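Local coordinates for twin-arginine translocation pathway signal (Rhodoferax ferrireducens, PDB 5IM2), which probably serves as the solute-binding protein of a TRAP transporter, capturing small carboxylates such as the benzoate that copurified with it, at residues Val128-Phe133 against Tyr259-Val264; Gly171-Lys176 against Ser249-Ala254; Asp177-Thr182 against Lys314-Ala319; Gly188-Gly193 against Thr225-Ala230. All blocks are in the same frame, centred on the assembly; numbering follows the deposited sequence.

Overall arrangement
Contacts 2 and 4 pair strands of one mixed six-stranded sheet, and contact 3 lays a loop on its outermost strand 316-320, whereas contact 1 lies nearer the chain's centre, where strand 262-267 enters the five-stranded sheet. Across the larger sheet, 190-193 and 228-232 (contact 4) are followed by 171-175 and 247-251 (contact 2) and then 316-320 (contact 3). The centres of contacts 2 and 3 are about 8 Å apart, those of contacts 1 and 3 about 23 Å. Along the chain contact 4 falls between the segments of contact 2, and contact 2 between those of contact 1; contact 3 alternates with both outer pairs. Contacts 1 and 4 both touch benzoate, consistent with a site between two lobes.

Contact 1 of 4, residues Val128-Phe133 against Tyr259-Val264; sequences VFELPF and YTATFV. With BEZ (benzoic acid), chain B.
Glu130 spans from the 3-10 segment 128-130 to Thr262, bringing its carboxylate to the backbone of the second segment. CG is anti to the carbonyl carbon (chi1 -62°) and the chain beyond it is extended, which carries the acid past Thr260 and Ala261. OE2 accepts the N-H of Thr262, N to OE2 3.1 Å, through its anti lone pair, in a nearly straight bond (171° at the hydrogen). A water donates to the same OE2 at 2.6 Å and also bonds to Thr262 OG1, while OE1 is held by the hydroxyl of Thr195. On the way, Glu130 CG passes 3.3 Å from Thr260 O, a buried carbonyl that also receives a CA-H...O contact from Glu130. Thr262 CG2 packs on Phe129 CB at 3.8 Å; the Phe129 ring itself turns off to helix 138-152, edge-to-face with Tyr148. Thr260 lays CG2 3.4 Å from Phe129 O and bonds through OG1 to His168 O. A second water joins the backbones, donating to Phe129 O and Leu131 O and accepting from Thr260 N. A leucine here would probably leave the Thr262 N-H and the Thr195 hydroxyl without their carboxylate partner. The acid thus sits buried among neutral hydrogen-bonding groups, which probably spread its charge and pin the loop to the chain leading to Phe263, whose ring edge meets benzoate.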
loop_
_atom_site.group_PDB
_atom_site.type_symbol
_atom_site.label_atom_id
_atom_site.label_comp_id
_atom_site.label_asym_id
_atom_site.label_seq_id
_atom_site.Cartn_x
_atom_site.Cartn_y
_atom_site.Cartn_z
ATOM N N VAL A 128 7.651 8.979 0.260
ATOM C CA VAL A 128 8.784 8.786 1.151
ATOM C C VAL A 128 8.672 7.430 1.855
ATOM O O VAL A 128 9.682 6.798 2.198
ATOM C CB VAL A 128 8.860 9.972 2.138
ATOM C CG1 VAL A 128 7.701 9.959 3.126
ATOM C CG2 VAL A 128 10.214 10.003 2.827
ATOM N N PHE A 129 7.451 6.964 2.088
ATOM C CA PHE A 129 7.244 5.718 2.834
ATOM C C PHE A 129 7.465 4.477 1.998
ATOM O O PHE A 129 7.553 3.367 2.559
ATOM C CB PHE A 129 5.836 5.713 3.436
ATOM C CG PHE A 129 5.704 6.697 4.542
ATOM C CD1 PHE A 129 6.231 6.424 5.795
ATOM C CD2 PHE A 129 5.168 7.965 4.313
ATOM C CE1 PHE A 129 6.186 7.360 6.786
ATOM C CE2 PHE A 129 5.116 8.908 5.311
ATOM C CZ PHE A 129 5.633 8.621 6.540
ATOM N N GLU A 130 7.611 4.660 0.690
ATOM C CA GLU A 130 7.860 3.606 -0.283
ATOM C C GLU A 130 9.337 3.471 -0.625
ATOM O O GLU A 130 9.704 2.584 -1.403
ATOM C CB GLU A 130 7.056 3.871 -1.569
ATOM C CG GLU A 130 5.558 3.864 -1.281
ATOM C CD GLU A 130 4.678 4.109 -2.490
ATOM O OE1 GLU A 130 5.187 4.479 -3.557
ATOM O OE2 GLU A 130 3.454 3.932 -2.346
ATOM N N LEU A 131 10.205 4.273 -0.008
ATOM C CA LEU A 131 11.631 4.207 -0.267
ATOM C C LEU A 131 12.238 2.981 0.404
ATOM O O LEU A 131 11.640 2.379 1.300
ATOM C CB LEU A 131 12.323 5.479 0.234
ATOM C CG LEU A 131 11.860 6.788 -0.418
ATOM C CD1 LEU A 131 12.463 7.936 0.298
ATOM C CD2 LEU A 131 12.255 6.821 -1.872
ATOM N N PRO A 132 13.425 2.570 -0.010
ATOM C CA PRO A 132 13.945 1.300 0.496
ATOM C C PRO A 132 14.168 1.345 2.006
ATOM O O PRO A 132 14.690 2.327 2.551
ATOM C CB PRO A 132 15.251 1.118 -0.287
ATOM C CG PRO A 132 14.982 1.808 -1.541
ATOM C CD PRO A 132 14.196 3.036 -1.171
ATOM N N PHE A 133 13.759 0.274 2.675
ATOM C CA PHE A 133 14.103 0.039 4.089
ATOM C C PHE A 133 13.710 1.232 4.974
ATOM O O PHE A 133 14.524 1.784 5.733
ATOM C CB PHE A 133 15.587 -0.313 4.215
ATOM C CG PHE A 133 15.943 -1.583 3.490
ATOM C CD1 PHE A 133 15.653 -2.801 4.048
ATOM C CD2 PHE A 133 16.517 -1.557 2.235
ATOM C CE1 PHE A 133 15.929 -3.961 3.403
ATOM C CE2 PHE A 133 16.807 -2.722 1.577
ATOM C CZ PHE A 133 16.532 -3.941 2.164
ATOM N N TYR A 259 10.493 -2.831 1.010
ATOM C CA TYR A 259 9.600 -1.730 0.657
ATOM C C TYR A 259 8.219 -1.989 1.256
ATOM O O TYR A 259 7.881 -3.101 1.659
ATOM C CB TYR A 259 9.483 -1.538 -0.883
ATOM C CG TYR A 259 8.490 -2.484 -1.489
ATOM C CD1 TYR A 259 8.829 -3.793 -1.767
ATOM C CD2 TYR A 259 7.182 -2.082 -1.710
ATOM C CE1 TYR A 259 7.884 -4.694 -2.262
ATOM C CE2 TYR A 259 6.231 -2.971 -2.210
ATOM C CZ TYR A 259 6.591 -4.273 -2.475
ATOM O OH TYR A 259 5.642 -5.151 -2.960
ATOM N N THR A 260 7.422 -0.930 1.277
ATOM C CA THR A 260 5.975 -1.035 1.417
ATOM C C THR A 260 5.331 -0.017 0.483
ATOM O O THR A 260 5.989 0.880 -0.062
ATOM C CB THR A 260 5.546 -0.859 2.877
ATOM O OG1 THR A 260 4.154 -1.157 2.982
ATOM C CG2 THR A 260 5.816 0.549 3.399
ATOM N N ALA A 261 4.036 -0.187 0.256
ATOM C CA ALA A 261 3.261 0.754 -0.536
ATOM C C ALA A 261 2.267 1.471 0.365
ATOM O O ALA A 261 1.840 0.938 1.379
ATOM C CB ALA A 261 2.532 0.052 -1.689
ATOM N N THR A 262 1.920 2.696 -0.014
ATOM C CA THR A 262 0.969 3.505 0.716
ATOM C C THR A 262 -0.415 3.397 0.113
ATOM O O THR A 262 -0.585 3.205 -1.089
ATOM C CB THR A 262 1.379 4.976 0.751
ATOM O OG1 THR A 262 1.473 5.498 -0.573
ATOM C CG2 THR A 262 2.685 5.116 1.438
ATOM N N PHE A 263 -1.403 3.545 0.981
ATOM C CA PHE A 263 -2.803 3.509 0.617
ATOM C C PHE A 263 -3.496 4.707 1.232
ATOM O O PHE A 263 -3.131 5.143 2.331
ATOM C CB PHE A 263 -3.500 2.225 1.142
ATOM C CG PHE A 263 -2.892 0.961 0.638
ATOM C CD1 PHE A 263 -1.737 0.471 1.196
ATOM C CD2 PHE A 263 -3.474 0.274 -0.438
ATOM C CE1 PHE A 263 -1.170 -0.685 0.709
ATOM C CE2 PHE A 263 -2.914 -0.878 -0.916
ATOM C CZ PHE A 263 -1.752 -1.361 -0.324
ATOM N N VAL A 264 -4.510 5.199 0.534
ATOM C CA VAL A 264 -5.359 6.276 1.026
ATOM C C VAL A 264 -6.817 5.829 1.004
ATOM O O VAL A 264 -7.284 5.211 0.036
ATOM C CB VAL A 264 -5.164 7.572 0.217
ATOM C CG1 VAL A 264 -5.585 7.377 -1.211
ATOM C CG2 VAL A 264 -5.927 8.709 0.884
HETATM C C BEZ B . -0.193 -3.914 -4.684
HETATM O O1 BEZ B . 1.024 -4.256 -4.628
HETATM O O2 BEZ B . -0.621 -3.334 -5.710
HETATM C C1 BEZ B . -1.116 -4.234 -3.547
HETATM C C2 BEZ B . -2.450 -3.841 -3.608
HETATM C C3 BEZ B . -3.298 -4.179 -2.551
HETATM C C4 BEZ B . -2.800 -4.870 -1.460
HETATM C C5 BEZ B . -1.469 -5.235 -1.393
HETATM C C6 BEZ B . -0.615 -4.912 -2.454
HETATM O O HOH W 1 9.223 1.360 1.956
HETATM O O HOH W 2 1.560 5.424 -3.257
#

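Contact 2 of 4, residues Gly171-Lys176 against Ser249-Ala254; sequences GVFHTK and SEFDPA
Phe173 and Ser249 form an antiparallel hydrogen-bonded pair between strands 171-175 and 249-251, whose N-to-C directions lie 166° apart. Two bonds join them, Phe173 N to Ser249 O at 3.0 Å and Ser249 N to Phe173 O at 2.9 Å. Toward Gly171 the direct bonding gives way to a water, which donates to Gly171 O and accepts from Phe251 N. Val172 places CG1 anti to its own N (chi1 174°), 3.3 Å from Ser249 O, leaving CG2 to meet Glu250 CB at 3.9 Å, the two side chains lying alongside and pointing the same way. Phe173 shares its face of the sheet with Ser249, their CB atoms 4.3 Å apart. Phe173 CE2 comes to the edge of the Phe251 ring, near that ring's plane and 3.9 Å from Phe251 CE1, an apolar contact between obliquely set rings. Polar ends find partners beyond the two strands: Ser249 OG bonds to Ile180 O, and Glu250 OE1 meets both Trp233 NE1 and Arg307, the latter in a salt bridge. In the six-stranded sheet this pair is flanked by strand 228-232 beyond 171-175 and strand 316-320 beyond 249-251, while helix 322-332 packs Phe328 against both phenylalanines.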
loop_
_atom_site.group_PDB
_atom_site.type_symbol
_atom_site.label_atom_id
_atom_site.label_comp_id
_atom_site.label_asym_id
_atom_site.label_seq_id
_atom_site.Cartn_x
_atom_site.Cartn_y
_atom_site.Cartn_z
ATOM N N GLY A 171 7.342 -6.074 1.827
ATOM C CA GLY A 171 7.261 -6.627 0.488
ATOM C C GLY A 171 8.042 -7.924 0.327
ATOM O O GLY A 171 9.071 -8.157 0.971
ATOM N N VAL A 172 7.530 -8.802 -0.548
ATOM C CA VAL A 172 8.120 -10.109 -0.813
ATOM C C VAL A 172 8.251 -10.252 -2.329
ATOM O O VAL A 172 7.456 -9.691 -3.086
ATOM C CB VAL A 172 7.227 -11.233 -0.198
ATOM C CG1 VAL A 172 7.690 -12.623 -0.559
ATOM C CG2 VAL A 172 7.125 -11.080 1.316
ATOM N N PHE A 173 9.259 -11.000 -2.774
ATOM C CA PHE A 173 9.406 -11.345 -4.186
ATOM C C PHE A 173 8.718 -12.674 -4.486
ATOM O O PHE A 173 8.985 -13.679 -3.820
ATOM C CB PHE A 173 10.876 -11.489 -4.587
ATOM C CG PHE A 173 11.684 -10.230 -4.491
ATOM C CD1 PHE A 173 11.331 -9.103 -5.218
ATOM C CD2 PHE A 173 12.825 -10.192 -3.709
ATOM C CE1 PHE A 173 12.083 -7.947 -5.134
ATOM C CE2 PHE A 173 13.610 -9.054 -3.653
ATOM C CZ PHE A 173 13.239 -7.933 -4.365
ATOM N N HIS A 174 7.932 -12.700 -5.558
ATOM C CA HIS A 174 7.241 -13.900 -6.020
ATOM C C HIS A 174 7.625 -14.110 -7.473
ATOM O O HIS A 174 7.345 -13.250 -8.316
ATOM C CB HIS A 174 5.731 -13.742 -5.875
ATOM C CG HIS A 174 5.336 -13.200 -4.540
ATOM N ND1 HIS A 174 5.138 -14.009 -3.444
ATOM C CD2 HIS A 174 5.136 -11.929 -4.113
ATOM C CE1 HIS A 174 4.860 -13.264 -2.390
ATOM N NE2 HIS A 174 4.848 -11.994 -2.767
ATOM N N THR A 175 8.289 -15.228 -7.766
ATOM C CA THR A 175 8.793 -15.477 -9.110
ATOM C C THR A 175 8.352 -16.843 -9.608
ATOM O O THR A 175 8.116 -17.767 -8.834
ATOM C CB THR A 175 10.307 -15.400 -9.140
ATOM O OG1 THR A 175 10.816 -16.193 -8.065
ATOM C CG2 THR A 175 10.769 -13.942 -8.941
ATOM N N LYS A 176 8.262 -16.965 -10.924
ATOM C CA LYS A 176 7.825 -18.212 -11.525
ATOM C C LYS A 176 8.916 -19.282 -11.509
ATOM O O LYS A 176 8.632 -20.443 -11.199
ATOM C CB LYS A 176 7.352 -17.951 -12.961
ATOM C CG LYS A 176 6.051 -17.154 -13.044
ATOM C CD LYS A 176 5.430 -17.197 -14.424
ATOM C CE LYS A 176 5.888 -16.050 -15.276
ATOM N NZ LYS A 176 5.416 -16.205 -16.693
ATOM N N SER A 249 10.731 -15.073 -1.952
ATOM C CA SER A 249 11.830 -14.604 -1.122
ATOM C C SER A 249 11.336 -13.439 -0.274
ATOM O O SER A 249 11.014 -12.372 -0.802
ATOM C CB SER A 249 13.024 -14.206 -1.985
ATOM O OG SER A 249 13.681 -15.390 -2.381
ATOM N N GLU A 250 11.265 -13.660 1.035
ATOM C CA GLU A 250 10.991 -12.620 2.007
ATOM C C GLU A 250 12.308 -12.165 2.635
ATOM O O GLU A 250 13.366 -12.745 2.409
ATOM C CB GLU A 250 10.003 -13.136 3.067
ATOM C CG GLU A 250 10.559 -14.307 3.859
ATOM C CD GLU A 250 9.516 -15.112 4.653
ATOM O OE1 GLU A 250 8.289 -14.872 4.525
ATOM O OE2 GLU A 250 9.948 -16.010 5.414
ATOM N N PHE A 251 12.239 -11.079 3.398
ATOM C CA PHE A 251 13.390 -10.546 4.113
ATOM C C PHE A 251 13.251 -10.849 5.596
ATOM O O PHE A 251 12.210 -10.557 6.190
ATOM C CB PHE A 251 13.500 -9.035 3.894
ATOM C CG PHE A 251 14.066 -8.685 2.561
ATOM C CD1 PHE A 251 13.280 -8.735 1.436
ATOM C CD2 PHE A 251 15.408 -8.387 2.427
ATOM C CE1 PHE A 251 13.823 -8.446 0.186
ATOM C CE2 PHE A 251 15.944 -8.086 1.184
ATOM C CZ PHE A 251 15.170 -8.134 0.081
ATOM N N ASP A 252 14.278 -11.449 6.182
ATOM C CA ASP A 252 14.254 -11.651 7.625
ATOM C C ASP A 252 14.032 -10.300 8.306
ATOM O O ASP A 252 14.678 -9.307 7.934
ATOM C CB ASP A 252 15.551 -12.286 8.121
ATOM C CG ASP A 252 15.454 -12.751 9.568
ATOM O OD1 ASP A 252 15.013 -13.896 9.790
ATOM O OD2 ASP A 252 15.801 -11.971 10.481
ATOM N N PRO A 253 13.143 -10.213 9.301
ATOM C CA PRO A 253 12.882 -8.914 9.944
ATOM C C PRO A 253 14.125 -8.205 10.450
ATOM O O PRO A 253 14.153 -6.968 10.478
ATOM C CB PRO A 253 11.957 -9.288 11.109
ATOM C CG PRO A 253 11.427 -10.611 10.788
ATOM C CD PRO A 253 12.465 -11.318 9.988
ATOM N N ALA A 254 15.142 -8.952 10.886
ATOM C CA ALA A 254 16.389 -8.350 11.355
ATOM C C ALA A 254 17.006 -7.417 10.327
ATOM O O ALA A 254 17.761 -6.509 10.694
ATOM C CB ALA A 254 17.404 -9.442 11.722
HETATM O O HOH W 3 9.624 -9.687 3.481
#

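Contact 3 of 4, residues Asp177-Thr182 against Lys314-Ala319; sequences DKQIKT and KNTIYA
Lys181, in the loop leaving strand 171-175, lies across Tyr318 of strand 316-320, the outermost strand of the six-stranded sheet, in a surface contact that folds a connecting loop over a sheet edge. The aliphatic part of the lysine does the touching. With CG anti to the carbonyl carbon (chi1 -83°) and the remainder extended, the chain runs over one face of the ring at about a right angle to the tyrosine side chain. Lys181 CG makes a CH-pi contact, 3.9 Å from the centroid of the Tyr318 ring and 19° off its normal, and farther along Lys181 CE comes within 3.8 Å of Tyr318 CE1. Ile180 O approaches obliquely, 3.8 Å from Tyr318 CD2. At the ring's edge, in its plane, a water bonds to Tyr318 OH at 2.6 Å and donates to Lys181 O, also at 2.6 Å, tying the phenol to the loop backbone. Gln179 closes the other end. Extended from its backbone, it sets Gln179 NE2 3.6 Å from Thr316 CG2 and 3.8 Å from Tyr318 CB, its amide plane 49° from that of the ring; a second water accepts from NE2 and donates to Thr316 O, 3.0 Å from that oxygen. Polar links across the contact therefore run through water, while the direct touches are van der Waals and CH-pi. Within the sheet, strand 316-320 bonds through its backbone to strand 247-251, helix 303-312 packs against Ile317 on the face away from the loop, and Ile180 points back to Phe173 of strand 171-175.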
loop_
_atom_site.group_PDB
_atom_site.type_symbol
_atom_site.label_atom_id
_atom_site.label_comp_id
_atom_site.label_asym_id
_atom_site.label_seq_id
_atom_site.Cartn_x
_atom_site.Cartn_y
_atom_site.Cartn_z
ATOM N N ASP A 177 10.162 -18.911 -11.831
ATOM C CA ASP A 177 11.206 -19.882 -12.157
ATOM C C ASP A 177 12.501 -19.722 -11.365
ATOM O O ASP A 177 13.191 -20.722 -11.131
ATOM C CB ASP A 177 11.565 -19.795 -13.648
ATOM C CG ASP A 177 10.371 -20.008 -14.565
ATOM O OD1 ASP A 177 9.701 -21.061 -14.471
ATOM O OD2 ASP A 177 10.103 -19.107 -15.395
ATOM N N LYS A 178 12.891 -18.495 -11.011
ATOM C CA LYS A 178 14.195 -18.243 -10.397
ATOM C C LYS A 178 14.030 -17.951 -8.916
ATOM O O LYS A 178 13.282 -17.049 -8.538
ATOM C CB LYS A 178 14.954 -17.065 -11.034
ATOM C CG LYS A 178 16.484 -17.243 -10.793
ATOM C CD LYS A 178 17.389 -16.224 -11.437
ATOM C CE LYS A 178 18.851 -16.695 -11.390
ATOM N NZ LYS A 178 19.303 -17.388 -12.655
ATOM N N GLN A 179 14.758 -18.693 -8.087
ATOM C CA GLN A 179 14.852 -18.313 -6.686
ATOM C C GLN A 179 15.752 -17.095 -6.518
ATOM O O GLN A 179 16.838 -17.024 -7.096
ATOM C CB GLN A 179 15.393 -19.471 -5.869
ATOM C CG GLN A 179 15.559 -19.156 -4.396
ATOM C CD GLN A 179 15.898 -20.400 -3.599
ATOM O OE1 GLN A 179 16.956 -21.013 -3.796
ATOM N NE2 GLN A 179 14.998 -20.789 -2.702
ATOM N N ILE A 180 15.310 -16.147 -5.698
ATOM C CA ILE A 180 16.041 -14.906 -5.446
ATOM C C ILE A 180 16.771 -15.059 -4.115
ATOM O O ILE A 180 16.180 -14.896 -3.045
ATOM C CB ILE A 180 15.106 -13.691 -5.428
ATOM C CG1 ILE A 180 14.249 -13.614 -6.705
ATOM C CG2 ILE A 180 15.906 -12.415 -5.220
ATOM C CD1 ILE A 180 15.033 -13.653 -7.967
ATOM N N LYS A 181 18.057 -15.396 -4.156
ATOM C CA LYS A 181 18.852 -15.421 -2.934
ATOM C C LYS A 181 19.680 -14.159 -2.753
ATOM O O LYS A 181 19.848 -13.684 -1.624
ATOM C CB LYS A 181 19.775 -16.634 -2.916
ATOM C CG LYS A 181 19.112 -17.905 -2.444
ATOM C CD LYS A 181 20.152 -18.999 -2.351
ATOM C CE LYS A 181 19.748 -20.102 -1.408
ATOM N NZ LYS A 181 20.937 -20.919 -1.061
ATOM N N THR A 182 20.206 -13.609 -3.850
ATOM C CA THR A 182 20.953 -12.360 -3.847
ATOM C C THR A 182 20.404 -11.430 -4.924
ATOM O O THR A 182 19.664 -11.845 -5.820
ATOM C CB THR A 182 22.445 -12.605 -4.113
ATOM O OG1 THR A 182 22.598 -13.114 -5.443
ATOM C CG2 THR A 182 23.014 -13.624 -3.149
ATOM N N LYS A 314 2.995 -26.187 -1.805
ATOM C CA LYS A 314 4.302 -26.800 -2.044
ATOM C C LYS A 314 5.208 -25.869 -2.847
ATOM O O LYS A 314 5.855 -26.271 -3.815
ATOM C CB LYS A 314 4.161 -28.157 -2.747
ATOM C CG LYS A 314 3.198 -29.101 -2.094
ATOM C CD LYS A 314 3.616 -29.459 -0.677
ATOM C CE LYS A 314 2.453 -30.101 0.072
ATOM N NZ LYS A 314 2.788 -30.445 1.480
ATOM N N ASN A 315 5.249 -24.610 -2.435
ATOM C CA ASN A 315 6.154 -23.635 -3.017
ATOM C C ASN A 315 7.372 -23.480 -2.118
ATOM O O ASN A 315 7.355 -23.849 -0.942
ATOM C CB ASN A 315 5.456 -22.281 -3.202
ATOM C CG ASN A 315 4.390 -22.313 -4.277
ATOM O OD1 ASN A 315 4.148 -23.351 -4.889
ATOM N ND2 ASN A 315 3.749 -21.167 -4.523
ATOM N N THR A 316 8.428 -22.902 -2.681
ATOM C CA THR A 316 9.689 -22.725 -1.977
ATOM C C THR A 316 9.773 -21.293 -1.461
ATOM O O THR A 316 9.754 -20.342 -2.248
ATOM C CB THR A 316 10.869 -23.044 -2.894
ATOM O OG1 THR A 316 10.707 -24.367 -3.429
ATOM C CG2 THR A 316 12.188 -22.972 -2.129
ATOM N N ILE A 317 9.857 -21.157 -0.141
ATOM C CA ILE A 317 9.996 -19.880 0.541
ATOM C C ILE A 317 11.412 -19.796 1.079
ATOM O O ILE A 317 11.880 -20.710 1.771
ATOM C CB ILE A 317 8.998 -19.734 1.701
ATOM C CG1 ILE A 317 7.563 -19.842 1.219
ATOM C CG2 ILE A 317 9.222 -18.428 2.415
ATOM C CD1 ILE A 317 6.569 -19.892 2.374
ATOM N N TYR A 318 12.058 -18.673 0.831
ATOM C CA TYR A 318 13.393 -18.386 1.324
ATOM C C TYR A 318 13.364 -17.053 2.056
ATOM O O TYR A 318 12.675 -16.120 1.631
ATOM C CB TYR A 318 14.384 -18.344 0.168
ATOM C CG TYR A 318 15.797 -17.963 0.542
ATOM C CD1 TYR A 318 16.631 -18.865 1.182
ATOM C CD2 TYR A 318 16.304 -16.700 0.245
ATOM C CE1 TYR A 318 17.925 -18.524 1.519
ATOM C CE2 TYR A 318 17.602 -16.346 0.581
ATOM C CZ TYR A 318 18.408 -17.260 1.221
ATOM O OH TYR A 318 19.708 -16.933 1.552
ATOM N N ALA A 319 14.100 -16.972 3.161
ATOM C CA ALA A 319 14.241 -15.733 3.909
ATOM C C ALA A 319 15.649 -15.198 3.704
ATOM O O ALA A 319 16.631 -15.851 4.075
ATOM C CB ALA A 319 13.965 -15.931 5.394
HETATM O O HOH W 4 12.477 -19.171 -2.938
HETATM O O HOH W 5 20.685 -14.648 0.647
#

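Contact 4 of 4, residues Gly188-Gly193 against Thr225-Ala230; sequences GLKMRG and TIDGAA. With BEZ (benzoic acid), chain B.
Arg192 sets its CB against Ile226 and Ala229, 3.9 Å from Ile226 CD1 and 4.0 Å from Ala229 CB. The chain bends at chi2 (-88°) and stays extended to a guanidinium that works through its edge. NE is hydrogen-bonded beyond the two segments. Arg192 NH1 donates to Ala230 O at 3.1 Å, nearly along the C=O axis and in the guanidinium plane, and also to benzoate O1 at 2.7 Å. Arg192 NH2 gives benzoate O2 an equally short bond, 2.7 Å, and reaches Met212 O, so backbone carbonyls fix the rotation of the group that receives the acid. With a leucine in its place, the benzoate carboxylate would probably be left without its paired donors and positive charge. The backbones beneath run parallel, with Arg192 N bonded to Gly228 O at 3.0 Å and Ala230 N to Arg192 O at 2.9 Å. Upstream, Asp227 OD2 accepts from Lys190 N at 2.9 Å, while Met191 folds its sulfur over Gly228, where a side chain would collide. Strands 190-193 and 228-232 are adjacent parallel strands joined through helices and strand 208-211, and the two-pronged arginine-carboxylate pairing at their end is the hallmark of TRAP solute-binding proteins.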
loop_
_atom_site.group_PDB
_atom_site.type_symbol
_atom_site.label_atom_id
_atom_site.label_comp_id
_atom_site.label_asym_id
_atom_site.label_seq_id
_atom_site.Cartn_x
_atom_site.Cartn_y
_atom_site.Cartn_z
ATOM N N GLY A 188 17.873 -8.842 -15.169
ATOM C CA GLY A 188 17.134 -9.094 -16.392
ATOM C C GLY A 188 15.757 -9.685 -16.202
ATOM O O GLY A 188 15.046 -9.860 -17.190
ATOM N N LEU A 189 15.347 -10.009 -14.973
ATOM C CA LEU A 189 13.985 -10.459 -14.740
ATOM C C LEU A 189 12.991 -9.324 -14.889
ATOM O O LEU A 189 13.188 -8.228 -14.363
ATOM C CB LEU A 189 13.817 -11.045 -13.342
ATOM C CG LEU A 189 14.566 -12.337 -12.993
ATOM C CD1 LEU A 189 14.076 -12.860 -11.637
ATOM C CD2 LEU A 189 14.388 -13.396 -14.052
ATOM N N LYS A 190 11.895 -9.609 -15.582
ATOM C CA LYS A 190 10.780 -8.672 -15.678
ATOM C C LYS A 190 9.953 -8.774 -14.402
ATOM O O LYS A 190 9.240 -9.754 -14.200
ATOM C CB LYS A 190 9.932 -8.977 -16.911
ATOM C CG LYS A 190 10.591 -8.639 -18.229
ATOM C CD LYS A 190 9.749 -9.103 -19.399
ATOM C CE LYS A 190 9.491 -10.627 -19.370
ATOM N NZ LYS A 190 8.896 -11.161 -20.643
ATOM N N MET A 191 10.046 -7.755 -13.543
ATOM C CA MET A 191 9.463 -7.760 -12.204
ATOM C C MET A 191 8.448 -6.639 -12.055
ATOM O O MET A 191 8.774 -5.469 -12.264
ATOM C CB MET A 191 10.554 -7.602 -11.149
ATOM C CG MET A 191 11.491 -8.795 -11.069
ATOM S SD MET A 191 10.694 -10.347 -10.527
ATOM C CE MET A 191 10.208 -9.893 -8.862
ATOM N N ARG A 192 7.250 -6.991 -11.596
ATOM C CA ARG A 192 6.199 -6.007 -11.342
ATOM C C ARG A 192 6.406 -5.284 -10.014
ATOM O O ARG A 192 6.719 -5.906 -8.985
ATOM C CB ARG A 192 4.824 -6.686 -11.333
ATOM C CG ARG A 192 3.662 -5.772 -11.021
ATOM C CD ARG A 192 3.375 -5.660 -9.501
ATOM N NE ARG A 192 2.233 -4.793 -9.272
ATOM C CZ ARG A 192 1.718 -4.522 -8.074
ATOM N NH1 ARG A 192 2.250 -5.050 -6.958
ATOM N NH2 ARG A 192 0.679 -3.721 -8.000
ATOM N N GLY A 193 6.170 -3.970 -10.038
ATOM C CA GLY A 193 5.983 -3.200 -8.827
ATOM C C GLY A 193 4.732 -2.348 -8.920
ATOM O O GLY A 193 4.214 -2.070 -10.009
ATOM N N THR A 225 4.294 -11.514 -19.638
ATOM C CA THR A 225 4.939 -10.210 -19.727
ATOM C C THR A 225 5.696 -9.860 -18.461
ATOM O O THR A 225 6.432 -8.862 -18.449
ATOM C CB THR A 225 3.930 -9.096 -20.061
ATOM O OG1 THR A 225 2.843 -9.103 -19.139
ATOM C CG2 THR A 225 3.390 -9.269 -21.498
ATOM N N ILE A 226 5.525 -10.635 -17.386
ATOM C CA ILE A 226 6.365 -10.514 -16.202
ATOM C C ILE A 226 6.799 -11.899 -15.744
ATOM O O ILE A 226 6.078 -12.890 -15.909
ATOM C CB ILE A 226 5.664 -9.757 -15.045
ATOM C CG1 ILE A 226 4.333 -10.405 -14.666
ATOM C CG2 ILE A 226 5.476 -8.295 -15.408
ATOM C CD1 ILE A 226 3.696 -9.749 -13.448
ATOM N N ASP A 227 8.005 -11.945 -15.157
ATOM C CA ASP A 227 8.597 -13.125 -14.550
ATOM C C ASP A 227 8.231 -13.265 -13.070
ATOM O O ASP A 227 8.395 -14.335 -12.489
ATOM C CB ASP A 227 10.124 -13.046 -14.685
ATOM C CG ASP A 227 10.585 -13.087 -16.148
ATOM O OD1 ASP A 227 10.000 -13.896 -16.887
ATOM O OD2 ASP A 227 11.519 -12.333 -16.562
ATOM N N GLY A 228 7.782 -12.193 -12.450
ATOM C CA GLY A 228 7.572 -12.187 -11.017
ATOM C C GLY A 228 6.988 -10.859 -10.617
ATOM O O GLY A 228 6.818 -9.952 -11.448
ATOM N N ALA A 229 6.667 -10.761 -9.325
ATOM C CA ALA A 229 5.982 -9.594 -8.792
ATOM C C ALA A 229 6.438 -9.336 -7.372
ATOM O O ALA A 229 6.679 -10.270 -6.600
ATOM C CB ALA A 229 4.458 -9.761 -8.781
ATOM N N ALA A 230 6.490 -8.058 -7.028
ATOM C CA ALA A 230 6.676 -7.628 -5.654
ATOM C C ALA A 230 5.288 -7.429 -5.047
ATOM O O ALA A 230 4.499 -6.647 -5.566
ATOM C CB ALA A 230 7.484 -6.330 -5.626
HETATM C C BEZ B . -0.193 -3.914 -4.684
HETATM O O1 BEZ B . 1.024 -4.256 -4.628
HETATM O O2 BEZ B . -0.621 -3.334 -5.710
HETATM C C1 BEZ B . -1.116 -4.234 -3.547
HETATM C C2 BEZ B . -2.450 -3.841 -3.608
HETATM C C3 BEZ B . -3.298 -4.179 -2.551
HETATM C C4 BEZ B . -2.800 -4.870 -1.460
HETATM C C5 BEZ B . -1.469 -5.235 -1.393
HETATM C C6 BEZ B . -0.615 -4.912 -2.454
#